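PDB 5IXP: extracellular solute-binding protein family 1 from Kribbella flavida, which probably binds an extracellular solute, perhaps a sugar, and delivers it to an ABC transporter for uptake into the cell. Local coordinates for residues Ile118-Asp123 / Asp258-Phe263; Gln180-Asn185 / Pro354-Ile359; Gln361-Ala366 / Lys382-Glu387. All coordinates share one frame; numbering follows the deposited sequence. Where two conformers were deposited one is given.

Contact 1 of 3, residues Ile118-Asp123 / Asp258-Phe263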
loop_
_atom_site.group_PDB
_atom_site.type_symbol
_atom_site.label_atom_id
_atom_site.label_comp_id
_atom_site.label_asym_id
_atom_site.label_seq_id
_atom_site.Cartn_x
_atom_site.Cartn_y
_atom_site.Cartn_z
ATOM N N ILE A 118 -11.982 5.228 3.540
ATOM C CA ILE A 118 -12.762 4.285 4.335
ATOM C C ILE A 118 -13.953 3.846 3.501
ATOM O O ILE A 118 -14.808 4.667 3.146
ATOM C CB ILE A 118 -13.231 4.878 5.676
ATOM C CG1 ILE A 118 -12.041 5.286 6.565
ATOM C CG2 ILE A 118 -14.097 3.863 6.405
ATOM C CD1 ILE A 118 -11.104 4.127 6.963
ATOM N N CYS A 119 -13.999 2.570 3.147
ATOM C CA CYS A 119 -15.230 2.056 2.577
ATOM C C CYS A 119 -16.119 1.549 3.704
ATOM O O CYS A 119 -15.659 1.245 4.809
ATOM C CB CYS A 119 -14.966 0.951 1.549
ATOM S SG CYS A 119 -14.045 -0.477 2.149
ATOM N N TYR A 120 -17.412 1.496 3.428
ATOM C CA TYR A 120 -18.359 1.158 4.490
ATOM C C TYR A 120 -19.648 0.571 3.933
ATOM O O TYR A 120 -20.037 0.816 2.787
ATOM C CB TYR A 120 -18.684 2.375 5.375
ATOM C CG TYR A 120 -19.372 3.512 4.645
ATOM C CD1 TYR A 120 -18.637 4.431 3.897
ATOM C CD2 TYR A 120 -20.756 3.673 4.711
ATOM C CE1 TYR A 120 -19.263 5.473 3.226
ATOM C CE2 TYR A 120 -21.394 4.715 4.045
ATOM C CZ TYR A 120 -20.639 5.612 3.301
ATOM O OH TYR A 120 -21.252 6.647 2.631
ATOM N N ARG A 121 -20.314 -0.200 4.791
ATOM C CA ARG A 121 -21.579 -0.852 4.466
ATOM C C ARG A 121 -22.714 0.115 4.782
ATOM O O ARG A 121 -23.106 0.274 5.943
ATOM C CB ARG A 121 -21.707 -2.155 5.245
ATOM C CG ARG A 121 -20.826 -3.290 4.700
ATOM C CD ARG A 121 -21.502 -3.976 3.502
ATOM N NE ARG A 121 -22.794 -4.542 3.884
ATOM C CZ ARG A 121 -22.964 -5.769 4.375
ATOM N NH1 ARG A 121 -21.922 -6.584 4.537
ATOM N NH2 ARG A 121 -24.179 -6.185 4.696
ATOM N N ARG A 122 -23.271 0.747 3.747
ATOM C CA ARG A 122 -24.320 1.737 3.988
ATOM C C ARG A 122 -25.607 1.105 4.510
ATOM O O ARG A 122 -26.371 1.774 5.215
ATOM C CB ARG A 122 -24.595 2.553 2.724
ATOM C CG ARG A 122 -24.744 1.759 1.444
ATOM C CD ARG A 122 -24.770 2.701 0.236
ATOM N NE ARG A 122 -25.918 3.604 0.282
ATOM C CZ ARG A 122 -25.863 4.908 0.555
ATOM N NH1 ARG A 122 -24.700 5.515 0.798
ATOM N NH2 ARG A 122 -26.994 5.614 0.569
ATOM N N ASP A 123 -25.866 -0.168 4.190
ATOM C CA ASP A 123 -27.044 -0.830 4.745
ATOM C C ASP A 123 -26.888 -1.066 6.241
ATOM O O ASP A 123 -27.820 -0.820 7.017
ATOM C CB ASP A 123 -27.308 -2.152 4.018
ATOM C CG ASP A 123 -26.153 -3.129 4.132
ATOM O OD1 ASP A 123 -24.992 -2.683 4.091
ATOM O OD2 ASP A 123 -26.406 -4.351 4.262
ATOM N N ASP A 258 -20.274 1.772 -0.027
ATOM C CA ASP A 258 -19.947 3.130 -0.435
ATOM C C ASP A 258 -18.523 3.414 0.023
ATOM O O ASP A 258 -17.899 2.606 0.720
ATOM C CB ASP A 258 -20.930 4.157 0.147
ATOM C CG ASP A 258 -21.155 5.355 -0.778
ATOM O OD1 ASP A 258 -20.215 5.750 -1.517
ATOM O OD2 ASP A 258 -22.285 5.896 -0.765
ATOM N N VAL A 259 -17.999 4.565 -0.368
ATOM C CA VAL A 259 -16.671 4.955 0.082
ATOM C C VAL A 259 -16.703 6.423 0.465
ATOM O O VAL A 259 -17.294 7.254 -0.234
ATOM C CB VAL A 259 -15.590 4.656 -0.979
ATOM C CG1 VAL A 259 -15.897 5.358 -2.270
ATOM C CG2 VAL A 259 -14.215 5.046 -0.462
ATOM N N ALA A 260 -16.097 6.724 1.606
ATOM C CA ALA A 260 -16.058 8.055 2.188
ATOM C C ALA A 260 -14.694 8.692 1.939
ATOM O O ALA A 260 -13.659 8.034 2.070
ATOM C CB ALA A 260 -16.351 8.001 3.690
ATOM N N ASP A 261 -14.702 9.980 1.588
ATOM C CA ASP A 261 -13.485 10.714 1.249
ATOM C C ASP A 261 -12.809 11.183 2.536
ATOM O O ASP A 261 -12.841 12.359 2.907
ATOM C CB ASP A 261 -13.828 11.887 0.339
ATOM C CG ASP A 261 -12.597 12.622 -0.183
ATOM O OD1 ASP A 261 -11.452 12.251 0.157
ATOM O OD2 ASP A 261 -12.782 13.594 -0.936
ATOM N N VAL A 262 -12.183 10.227 3.225
ATOM C CA VAL A 262 -11.616 10.474 4.547
ATOM C C VAL A 262 -10.646 9.348 4.840
ATOM O O VAL A 262 -10.780 8.242 4.306
ATOM C CB VAL A 262 -12.722 10.559 5.635
ATOM C CG1 VAL A 262 -13.352 9.186 5.857
ATOM C CG2 VAL A 262 -12.167 11.092 6.957
ATOM N N PHE A 263 -9.657 9.632 5.688
ATOM C CA PHE A 263 -8.869 8.558 6.251
ATOM C C PHE A 263 -8.488 9.015 7.654
ATOM O O PHE A 263 -7.968 10.132 7.808
ATOM C CB PHE A 263 -7.615 8.207 5.443
ATOM C CG PHE A 263 -7.042 6.870 5.803
ATOM C CD1 PHE A 263 -7.699 5.703 5.420
ATOM C CD2 PHE A 263 -5.873 6.769 6.536
ATOM C CE1 PHE A 263 -7.194 4.459 5.752
ATOM C CE2 PHE A 263 -5.356 5.517 6.876
ATOM C CZ PHE A 263 -6.021 4.365 6.481
#
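Tyr120 and Asp258 face each other as an antiparallel hydrogen-bonded pair. Their backbones exchange two bonds: Tyr120 N gives to Asp258 O at 3.0 Å, and Asp258 N gives to Tyr120 O. One residue pair further on, Cys119 and Val259 form a non-hydrogen-bonded pair. Beyond them, Ala260 N meets Ile118 O at 2.9 Å in an almost straight bond (176°). Strands 108-121 and 257-260 are thereby joined edge to edge. They belong to the mixed sheet of the solute-binding protein fold, and strand 232-238 also pairs with strand 108-121. Cys119 forms its disulfide with Cys237 of that strand.

Polar side-chain contacts gather on Asp258. In the conformer described, Arg122, the first residue of helix 122-127, sets NH1 2.9 Å from Asp258 OD2 in a salt bridge. The guanidinium and carboxylate planes are 56° apart, so the two groups do not lie flat together. Asp258 OD2 is also bonded by Asn331. Asp258 OD1 receives the backbone N of Val259 at 2.8 Å on its anti side and pairs with Arg134. Both carboxylate oxygens are thus held, and rotation of the group is restrained.

Apolar and aromatic contacts involve Tyr120, Ala260, Ile118, Val262 and Phe263. The Tyr120 side chain runs beside Asp258, and Asp258 CB sits over one ring face, 3.5 Å from Tyr120 CZ. A chi1 of 63° places the ring between its own backbone N and carbonyl carbon. Its edge meets Ala260 N, while Tyr120 CE1 touches Ala260 CB at 3.9 Å. Tyr120 OH bonds to Thr132 O. Ile118 reaches past Ala260, the end of strand 257-260: its CG1 meets Val262 CG1, and its CD1 lies 4.1 Å from Phe263 CD1, the two side chains roughly perpendicular.

Contact 2 of 3, residues Gln180-Asn185 / Pro354-Ile359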
loop_
_atom_site.group_PDB
_atom_site.type_symbol
_atom_site.label_atom_id
_atom_site.label_comp_id
_atom_site.label_asym_id
_atom_site.label_seq_id
_atom_site.Cartn_x
_atom_site.Cartn_y
_atom_site.Cartn_z
ATOM N N GLN A 180 7.697 7.681 13.602
ATOM C CA GLN A 180 8.632 6.574 13.670
ATOM C C GLN A 180 7.906 5.345 14.184
ATOM O O GLN A 180 6.970 5.436 14.983
ATOM C CB GLN A 180 9.844 6.887 14.555
ATOM C CG GLN A 180 9.573 6.804 16.022
ATOM C CD GLN A 180 10.739 7.300 16.824
ATOM O OE1 GLN A 180 11.612 7.996 16.300
ATOM N NE2 GLN A 180 10.769 6.953 18.105
ATOM N N ALA A 181 8.331 4.194 13.689
ATOM C CA ALA A 181 7.749 2.945 14.146
ATOM C C ALA A 181 8.847 2.113 14.787
ATOM O O ALA A 181 8.999 2.105 16.009
ATOM C CB ALA A 181 7.078 2.197 12.987
ATOM N N TYR A 182 9.648 1.446 13.972
ATOM C CA TYR A 182 10.651 0.546 14.510
ATOM C C TYR A 182 12.056 1.126 14.505
ATOM O O TYR A 182 12.912 0.630 15.249
ATOM C CB TYR A 182 10.631 -0.766 13.725
ATOM C CG TYR A 182 9.265 -1.404 13.691
ATOM C CD1 TYR A 182 8.547 -1.635 14.870
ATOM C CD2 TYR A 182 8.678 -1.765 12.489
ATOM C CE1 TYR A 182 7.288 -2.222 14.840
ATOM C CE2 TYR A 182 7.418 -2.354 12.450
ATOM C CZ TYR A 182 6.727 -2.582 13.623
ATOM O OH TYR A 182 5.481 -3.173 13.577
ATOM N N TYR A 183 12.317 2.162 13.705
ATOM C CA TYR A 183 13.676 2.627 13.488
ATOM C C TYR A 183 13.795 4.128 13.683
ATOM O O TYR A 183 12.889 4.894 13.346
ATOM C CB TYR A 183 14.168 2.285 12.080
ATOM C CG TYR A 183 14.516 0.832 11.867
ATOM C CD1 TYR A 183 15.791 0.361 12.135
ATOM C CD2 TYR A 183 13.566 -0.068 11.390
ATOM C CE1 TYR A 183 16.119 -0.967 11.930
ATOM C CE2 TYR A 183 13.882 -1.400 11.180
ATOM C CZ TYR A 183 15.163 -1.845 11.450
ATOM O OH TYR A 183 15.489 -3.167 11.240
ATOM N N SER A 184 14.941 4.536 14.219
ATOM C CA SER A 184 15.383 5.911 14.082
ATOM C C SER A 184 15.875 6.157 12.658
ATOM O O SER A 184 16.053 5.231 11.860
ATOM C CB SER A 184 16.506 6.219 15.066
ATOM O OG SER A 184 17.743 5.723 14.571
ATOM N N ASN A 185 16.132 7.427 12.349
ATOM C CA ASN A 185 16.601 7.775 11.013
ATOM C C ASN A 185 17.999 7.250 10.709
ATOM O O ASN A 185 18.395 7.240 9.539
ATOM C CB ASN A 185 16.555 9.287 10.827
ATOM C CG ASN A 185 15.179 9.770 10.454
ATOM O OD1 ASN A 185 14.513 9.168 9.611
ATOM N ND2 ASN A 185 14.730 10.845 11.090
ATOM N N PRO A 354 16.498 -1.720 7.893
ATOM C CA PRO A 354 16.870 -2.877 7.058
ATOM C C PRO A 354 16.052 -4.125 7.311
ATOM O O PRO A 354 16.012 -5.004 6.443
ATOM C CB PRO A 354 18.347 -3.113 7.415
ATOM C CG PRO A 354 18.805 -1.854 8.068
ATOM C CD PRO A 354 17.604 -1.283 8.758
ATOM N N ARG A 355 15.422 -4.258 8.470
ATOM C CA ARG A 355 14.642 -5.449 8.772
ATOM C C ARG A 355 13.203 -5.089 9.125
ATOM O O ARG A 355 12.557 -5.774 9.924
ATOM C CB ARG A 355 15.312 -6.250 9.891
ATOM C CG ARG A 355 16.667 -6.840 9.475
ATOM C CD ARG A 355 16.703 -8.342 9.721
ATOM N NE ARG A 355 16.445 -9.105 8.509
ATOM C CZ ARG A 355 16.347 -10.431 8.466
ATOM N NH1 ARG A 355 16.463 -11.141 9.583
ATOM N NH2 ARG A 355 16.109 -11.050 7.307
ATOM N N ASP A 356 12.679 -4.033 8.495
ATOM C CA ASP A 356 11.368 -3.512 8.880
ATOM C C ASP A 356 10.265 -4.552 8.698
ATOM O O ASP A 356 9.394 -4.703 9.564
ATOM C CB ASP A 356 11.048 -2.253 8.078
ATOM C CG ASP A 356 10.224 -1.264 8.872
ATOM O OD1 ASP A 356 10.816 -0.525 9.681
ATOM O OD2 ASP A 356 8.989 -1.234 8.705
ATOM N N GLY A 357 10.283 -5.278 7.581
ATOM C CA GLY A 357 9.233 -6.256 7.338
ATOM C C GLY A 357 9.292 -7.422 8.305
ATOM O O GLY A 357 8.253 -7.915 8.764
ATOM N N GLU A 358 10.505 -7.876 8.630
ATOM C CA GLU A 358 10.667 -8.979 9.567
ATOM C C GLU A 358 10.228 -8.579 10.968
ATOM O O GLU A 358 9.616 -9.382 11.681
ATOM C CB GLU A 358 12.124 -9.442 9.583
ATOM C CG GLU A 358 12.584 -10.124 8.306
ATOM C CD GLU A 358 12.971 -9.150 7.187
ATOM O OE1 GLU A 358 12.819 -7.917 7.337
ATOM O OE2 GLU A 358 13.435 -9.632 6.140
ATOM N N ILE A 359 10.535 -7.343 11.379
ATOM C CA ILE A 359 10.084 -6.852 12.680
ATOM C C ILE A 359 8.570 -6.726 12.697
ATOM O O ILE A 359 7.897 -7.159 13.642
ATOM C CB ILE A 359 10.753 -5.504 13.012
ATOM C CG1 ILE A 359 12.264 -5.659 13.161
ATOM C CG2 ILE A 359 10.125 -4.863 14.263
ATOM C CD1 ILE A 359 12.991 -4.312 13.255
HETATM O O HOH W 1 9.963 1.477 11.060
#
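Tyr182 and Tyr183 both lean on the start of helix 356-371. Ile359 CG2 lies over the centre of the Tyr182 ring, 3.6 Å from the centroid and 13° off the normal, a CH-pi contact. With chi1 at -64°, Ile359 CG2 stands anti to the backbone N and faces Tyr182, leaving the CG1 branch for Tyr183. Its CD1 is 3.7 Å from Tyr183 CE2. Pro354 CD also touches the phenol, 3.5 Å from Tyr183 CE1. Tyr183 OH accepts the backbone N of Arg355 at 3.0 Å, a bent bond (142°) made at the N-cap residue.

Asp356 OD1 lies at the edges of both rings, 3.3 Å from Tyr183 CD2. A water accepts from Tyr182 N and may donate to Asp356 OD1. Asp356 OD1 also takes a weak bond from Gly353 N. Further out, Asn360 OD1 bonds Tyr182 OH, and this bond probably steadies the ring against Ile359.

The loop 180-185 follows helix 167-175, whose Trp171 and Arg175 touch Tyr182. The loop meets helix 356-371, and through Ile359 that helix packs on Ala388, Ala391 and Ala392 of helix 377-392.

Contact 3 of 3, residues Gln361-Ala366 / Lys382-Glu387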
loop_
_atom_site.group_PDB
_atom_site.type_symbol
_atom_site.label_atom_id
_atom_site.label_comp_id
_atom_site.label_asym_id
_atom_site.label_seq_id
_atom_site.Cartn_x
_atom_site.Cartn_y
_atom_site.Cartn_z
ATOM N N GLN A 361 6.411 -8.305 11.097
ATOM C CA GLN A 361 5.766 -9.614 11.084
ATOM C C GLN A 361 5.577 -10.159 12.496
ATOM O O GLN A 361 4.547 -10.773 12.798
ATOM C CB GLN A 361 6.589 -10.584 10.232
ATOM C CG GLN A 361 5.929 -11.931 10.004
ATOM C CD GLN A 361 6.731 -12.839 9.085
ATOM O OE1 GLN A 361 7.224 -12.415 8.036
ATOM N NE2 GLN A 361 6.867 -14.099 9.479
ATOM N N VAL A 362 6.553 -9.948 13.381
ATOM C CA VAL A 362 6.401 -10.468 14.739
ATOM C C VAL A 362 5.322 -9.686 15.482
ATOM O O VAL A 362 4.557 -10.262 16.265
ATOM C CB VAL A 362 7.742 -10.500 15.507
ATOM C CG1 VAL A 362 8.895 -10.907 14.598
ATOM C CG2 VAL A 362 8.029 -9.203 16.236
ATOM N N PHE A 363 5.204 -8.375 15.219
ATOM C CA PHE A 363 4.154 -7.599 15.873
ATOM C C PHE A 363 2.775 -7.993 15.362
ATOM O O PHE A 363 1.825 -8.105 16.149
ATOM C CB PHE A 363 4.385 -6.098 15.685
ATOM C CG PHE A 363 5.395 -5.519 16.634
ATOM C CD1 PHE A 363 5.019 -5.136 17.916
ATOM C CD2 PHE A 363 6.721 -5.371 16.253
ATOM C CE1 PHE A 363 5.941 -4.606 18.799
ATOM C CE2 PHE A 363 7.653 -4.841 17.130
ATOM C CZ PHE A 363 7.260 -4.456 18.408
ATOM N N THR A 364 2.633 -8.213 14.052
ATOM C CA THR A 364 1.311 -8.550 13.540
ATOM C C THR A 364 0.917 -9.971 13.919
ATOM O O THR A 364 -0.267 -10.236 14.166
ATOM C CB THR A 364 1.235 -8.357 12.019
ATOM O OG1 THR A 364 2.218 -9.166 11.360
ATOM C CG2 THR A 364 1.449 -6.890 11.653
ATOM N N GLU A 365 1.884 -10.895 13.983
ATOM C CA GLU A 365 1.573 -12.232 14.482
ATOM C C GLU A 365 1.074 -12.155 15.915
ATOM O O GLU A 365 0.081 -12.801 16.272
ATOM C CB GLU A 365 2.800 -13.151 14.387
ATOM C CG GLU A 365 3.129 -13.578 12.954
ATOM C CD GLU A 365 4.422 -14.367 12.833
ATOM O OE1 GLU A 365 5.104 -14.578 13.858
ATOM O OE2 GLU A 365 4.760 -14.776 11.700
ATOM N N ALA A 366 1.736 -11.341 16.742
ATOM C CA ALA A 366 1.311 -11.195 18.128
ATOM C C ALA A 366 -0.079 -10.578 18.212
ATOM O O ALA A 366 -0.927 -11.036 18.988
ATOM C CB ALA A 366 2.328 -10.354 18.901
ATOM N N LYS A 382 4.844 -8.658 25.163
ATOM C CA LYS A 382 6.178 -9.049 25.599
ATOM C C LYS A 382 6.817 -9.995 24.594
ATOM O O LYS A 382 8.007 -9.866 24.284
ATOM C CB LYS A 382 6.131 -9.693 26.986
ATOM C CG LYS A 382 5.633 -8.777 28.079
ATOM C CD LYS A 382 5.637 -9.505 29.430
ATOM C CE LYS A 382 5.162 -8.610 30.564
ATOM N NZ LYS A 382 6.099 -7.474 30.813
ATOM N N GLN A 383 6.042 -10.944 24.062
ATOM C CA GLN A 383 6.603 -11.868 23.081
ATOM C C GLN A 383 7.016 -11.135 21.813
ATOM O O GLN A 383 8.082 -11.416 21.252
ATOM C CB GLN A 383 5.613 -12.987 22.747
ATOM C CG GLN A 383 6.130 -13.924 21.660
ATOM C CD GLN A 383 5.263 -15.153 21.475
ATOM O OE1 GLN A 383 4.314 -15.371 22.223
ATOM N NE2 GLN A 383 5.594 -15.971 20.472
ATOM N N ALA A 384 6.193 -10.187 21.349
ATOM C CA ALA A 384 6.569 -9.412 20.168
ATOM C C ALA A 384 7.876 -8.663 20.401
ATOM O O ALA A 384 8.756 -8.654 19.533
ATOM C CB ALA A 384 5.447 -8.443 19.782
ATOM N N LEU A 385 8.039 -8.051 21.581
ATOM C CA LEU A 385 9.276 -7.321 21.851
ATOM C C LEU A 385 10.481 -8.251 21.826
ATOM O O LEU A 385 11.513 -7.914 21.231
ATOM C CB LEU A 385 9.199 -6.585 23.192
ATOM C CG LEU A 385 8.262 -5.374 23.265
ATOM C CD1 LEU A 385 8.433 -4.623 24.571
ATOM C CD2 LEU A 385 8.463 -4.430 22.093
ATOM N N ARG A 386 10.370 -9.427 22.462
ATOM C CA ARG A 386 11.461 -10.400 22.423
ATOM C C ARG A 386 11.807 -10.785 20.994
ATOM O O ARG A 386 12.981 -10.797 20.606
ATOM C CB ARG A 386 11.098 -11.661 23.211
ATOM C CG ARG A 386 11.177 -11.539 24.711
ATOM C CD ARG A 386 11.172 -12.929 25.377
ATOM N NE ARG A 386 10.061 -13.772 24.929
ATOM C CZ ARG A 386 8.836 -13.726 25.447
ATOM N NH1 ARG A 386 8.561 -12.865 26.420
ATOM N NH2 ARG A 386 7.882 -14.530 24.990
ATOM N N GLU A 387 10.791 -11.127 20.201
ATOM C CA GLU A 387 11.040 -11.598 18.846
ATOM C C GLU A 387 11.517 -10.477 17.938
ATOM O O GLU A 387 12.338 -10.718 17.044
ATOM C CB GLU A 387 9.780 -12.257 18.300
ATOM C CG GLU A 387 9.372 -13.457 19.144
ATOM C CD GLU A 387 8.172 -14.194 18.603
ATOM O OE1 GLU A 387 7.477 -13.659 17.717
ATOM O OE2 GLU A 387 7.925 -15.321 19.071
HETATM O O HOH W 2 5.177 -12.342 18.157
HETATM O O HOH W 3 5.281 -15.013 16.599
#
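Val362 and Glu387 run alongside each other, pointing opposite ways, where segments 361-366 and 382-387 meet within helices 356-371 and 377-392. Glu387 can be followed outward from its CB, which rests 3.9 Å from Val362 CB and also touches Val362 CG1. Its chain is extended beyond CG (chi2 -177°), which carries the carboxylate along the side of Val362. At the tip the two oxygens do different work. OE1 comes close to Val362 CB, and two waters lie within bonding distance of it. The first can also reach Val362 O, the second Glu365 OE1. Not every one of these bonds need form at once. The two carboxylates stay apart, with Glu365 OE1 4.6 Å from Glu387 OE1, and the water between them probably eases the repulsion. Glu387 OE2 receives Gln383 NE2, one turn back, at 2.8 Å. The bond is nearly straight (171°), but the donor stands above the carboxylate plane.

The apolar side of the interface centres on Ala384. Its CB lies over a face of the Phe363 ring, 3.8 Å from Phe363 CD1, and also meets Ala366 CB. Val362 CG2 approaches the backbone, 3.4 Å from Ala384 O. At the far end of the ring, Phe363 CZ touches Leu385 CD2 at 3.9 Å. The small side chains of Ala366 and Ala384 are consistent with the close approach of the segment axes, 8.6 Å. No direct hydrogen bond crosses. These axes run at 162°, nearly antiparallel, and the two helices follow each other in the chain with a short connection. The arrangement is a helical hairpin.

From the N terminus, the chain first reaches 118-123, and contact 1 closes when 258-263 returns to it after 134 residues. Segment 180-185 lies within that interval, but its partner 354-359 comes later. Contacts 1 and 2 therefore cross. Contact 3 follows in series and closes a loop of 15 residues that includes the connection between the last two helices. Contact 1 ties strands of the mixed sheet together, about 31 Å between centres from each of the others. Contacts 2 and 3 share helix 356-371, and their centres are about 13 Å apart. They touch directly, Tyr182 CE1 being 3.5 Å from Phe363 CE2. Both lie on the same side of the chain's centre, with contact 1 opposite contact 2.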